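Side-chain contact in N-terminal acetyltransferase B complex subunit MDM20 (Candida albicans, PDB 5K04), which serves as the non-catalytic subunit of the NatB N-terminal acetyltransferase complex, probably as an all-helical scaffold for its catalytic partner: residues 635-640 against 688-693. Residues are numbered along the deposited sequence; the frame is centred on the assembly and turned at random.
Sequences SLYNYL and MNQLVN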
loop_
_atom_site.group_PDB
_atom_site.type_symbol
_atom_site.label_atom_id
_atom_site.label_comp_id
_atom_site.label_asym_id
_atom_site.label_seq_id
_atom_site.Cartn_x
_atom_site.Cartn_y
_atom_site.Cartn_z
ATOM N N SER A 635 -38.197 24.923 -3.762
ATOM C CA SER A 635 -36.960 25.697 -3.652
ATOM C C SER A 635 -35.774 24.903 -4.186
ATOM O O SER A 635 -35.043 25.375 -5.061
ATOM C CB SER A 635 -36.714 26.138 -2.208
ATOM O OG SER A 635 -36.665 25.023 -1.343
ATOM N N LEU A 636 -35.577 23.686 -3.674
ATOM C CA LEU A 636 -34.495 22.840 -4.175
ATOM C C LEU A 636 -34.626 22.591 -5.677
ATOM O O LEU A 636 -33.622 22.560 -6.402
ATOM C CB LEU A 636 -34.485 21.524 -3.402
ATOM C CG LEU A 636 -34.205 21.744 -1.912
ATOM C CD1 LEU A 636 -34.396 20.476 -1.107
ATOM C CD2 LEU A 636 -32.796 22.305 -1.738
ATOM N N TYR A 637 -35.859 22.434 -6.169
ATOM C CA TYR A 637 -36.027 22.123 -7.582
ATOM C C TYR A 637 -35.790 23.343 -8.467
ATOM O O TYR A 637 -35.280 23.199 -9.587
ATOM C CB TYR A 637 -37.414 21.531 -7.828
ATOM C CG TYR A 637 -37.870 21.658 -9.256
ATOM C CD1 TYR A 637 -37.280 20.900 -10.256
ATOM C CD2 TYR A 637 -38.876 22.556 -9.610
ATOM C CE1 TYR A 637 -37.675 21.022 -11.565
ATOM C CE2 TYR A 637 -39.286 22.684 -10.934
ATOM C CZ TYR A 637 -38.681 21.903 -11.901
ATOM O OH TYR A 637 -39.051 21.984 -13.216
ATOM N N ASN A 638 -36.158 24.540 -7.983
ATOM C CA ASN A 638 -35.918 25.765 -8.744
ATOM C C ASN A 638 -34.428 25.966 -9.011
ATOM O O ASN A 638 -34.039 26.399 -10.101
ATOM C CB ASN A 638 -36.486 26.983 -8.002
ATOM C CG ASN A 638 -37.987 27.209 -8.258
ATOM O OD1 ASN A 638 -38.590 26.633 -9.167
ATOM N ND2 ASN A 638 -38.585 28.067 -7.445
ATOM N N TYR A 639 -33.577 25.645 -8.028
ATOM C CA TYR A 639 -32.143 25.799 -8.237
ATOM C C TYR A 639 -31.639 24.859 -9.328
ATOM O O TYR A 639 -30.796 25.245 -10.146
ATOM C CB TYR A 639 -31.390 25.580 -6.928
ATOM C CG TYR A 639 -29.931 25.988 -7.023
ATOM C CD1 TYR A 639 -28.953 25.083 -7.439
ATOM C CD2 TYR A 639 -29.527 27.279 -6.688
ATOM C CE1 TYR A 639 -27.614 25.460 -7.526
ATOM C CE2 TYR A 639 -28.198 27.667 -6.771
ATOM C CZ TYR A 639 -27.245 26.761 -7.194
ATOM O OH TYR A 639 -25.925 27.148 -7.270
ATOM N N LEU A 640 -32.152 23.622 -9.365
ATOM C CA LEU A 640 -31.822 22.710 -10.463
ATOM C C LEU A 640 -32.306 23.267 -11.799
ATOM O O LEU A 640 -31.599 23.196 -12.807
ATOM C CB LEU A 640 -32.434 21.327 -10.211
ATOM C CG LEU A 640 -31.842 20.477 -9.074
ATOM C CD1 LEU A 640 -32.894 19.536 -8.489
ATOM C CD2 LEU A 640 -30.655 19.659 -9.563
ATOM N N MET A 688 -39.256 16.155 -12.162
ATOM C CA MET A 688 -38.182 15.308 -12.682
ATOM C C MET A 688 -38.261 15.173 -14.202
ATOM O O MET A 688 -37.229 15.192 -14.887
ATOM C CB MET A 688 -38.219 13.930 -12.028
ATOM C CG MET A 688 -37.840 13.935 -10.560
ATOM S SD MET A 688 -36.285 14.733 -10.224
ATOM C CE MET A 688 -35.285 13.589 -11.103
ATOM N N ASN A 689 -39.476 15.031 -14.747
ATOM C CA ASN A 689 -39.625 14.993 -16.199
ATOM C C ASN A 689 -39.154 16.290 -16.837
ATOM O O ASN A 689 -38.669 16.284 -17.972
ATOM C CB ASN A 689 -41.071 14.710 -16.580
ATOM C CG ASN A 689 -41.471 13.284 -16.295
ATOM O OD1 ASN A 689 -40.643 12.373 -16.362
ATOM N ND2 ASN A 689 -42.746 13.078 -15.960
ATOM N N GLN A 690 -39.266 17.407 -16.120
ATOM C CA GLN A 690 -38.757 18.663 -16.653
ATOM C C GLN A 690 -37.232 18.703 -16.612
ATOM O O GLN A 690 -36.598 19.254 -17.523
ATOM C CB GLN A 690 -39.371 19.835 -15.887
ATOM C CG GLN A 690 -38.890 21.211 -16.325
ATOM C CD GLN A 690 -39.091 21.476 -17.802
ATOM O OE1 GLN A 690 -39.917 20.840 -18.460
ATOM N NE2 GLN A 690 -38.331 22.429 -18.331
ATOM N N LEU A 691 -36.620 18.112 -15.577
ATOM C CA LEU A 691 -35.163 18.009 -15.568
ATOM C C LEU A 691 -34.678 17.084 -16.677
ATOM O O LEU A 691 -33.674 17.372 -17.340
ATOM C CB LEU A 691 -34.659 17.521 -14.211
ATOM C CG LEU A 691 -35.038 18.340 -12.980
ATOM C CD1 LEU A 691 -34.361 17.779 -11.716
ATOM C CD2 LEU A 691 -34.701 19.804 -13.204
ATOM N N VAL A 692 -35.382 15.964 -16.896
ATOM C CA VAL A 692 -35.063 15.107 -18.036
ATOM C C VAL A 692 -35.158 15.905 -19.328
ATOM O O VAL A 692 -34.320 15.763 -20.228
ATOM C CB VAL A 692 -35.980 13.868 -18.054
ATOM C CG1 VAL A 692 -35.843 13.102 -19.372
ATOM C CG2 VAL A 692 -35.659 12.956 -16.879
ATOM N N ASN A 693 -36.159 16.787 -19.422
ATOM C CA ASN A 693 -36.305 17.623 -20.610
ATOM C C ASN A 693 -35.171 18.631 -20.724
ATOM O O ASN A 693 -34.671 18.888 -21.826
ATOM C CB ASN A 693 -37.651 18.348 -20.593
ATOM C CG ASN A 693 -38.798 17.462 -21.055
ATOM O OD1 ASN A 693 -38.613 16.525 -21.845
ATOM N ND2 ASN A 693 -40.000 17.759 -20.561
#
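Leu691 projects toward helix 630-643 and meets both Tyr637 and Leu640, forming the apolar centre of a contact between two helix segments that run nearly parallel, 9° apart, with axes 11.0 Å from each other at closest approach. From its CB the chain carries CG to 4.0 Å from Tyr637 CE1, and there it forks. Branch CD2 touches both partners: it is 3.6 Å from Tyr637 CE1, obliquely placed against the ring, and 4.1 Å from Leu640 CB. Branch CD1 instead meets Leu640 CD1 at 4.0 Å, where the two leucine side chains cross at about a right angle. Tyr637 reaches across because its CG stands anti to the backbone N (chi1 158°), which brings the CE1 corner of the ring to Leu691, the two side chains running past each other in opposite directions. Its hydroxyl abuts the aliphatic root of Gln690, with OH 3.2 Å from Gln690 CG and 3.4 Å from Gln690 CB. Gln690 CG lies at the ring edge, near its plane; this is a close contact and not a hydrogen bond. The Gln690 chain bends at chi2 and turns its carboxamide away from the other helix, with the amide plane 89° from the ring. No hydrogen bond joins the segments, so side-chain packing alone links them directly. Helix 608-625 lies against both: Ile623 touches Tyr637 and Leu620 touches Met688, while Leu644, just beyond helix 630-643, adds to the packing on Leu691. The contact thus joins helices 630-643 and 686-695 in the C-terminal part of the all-helical chain, each packed on helix 608-625.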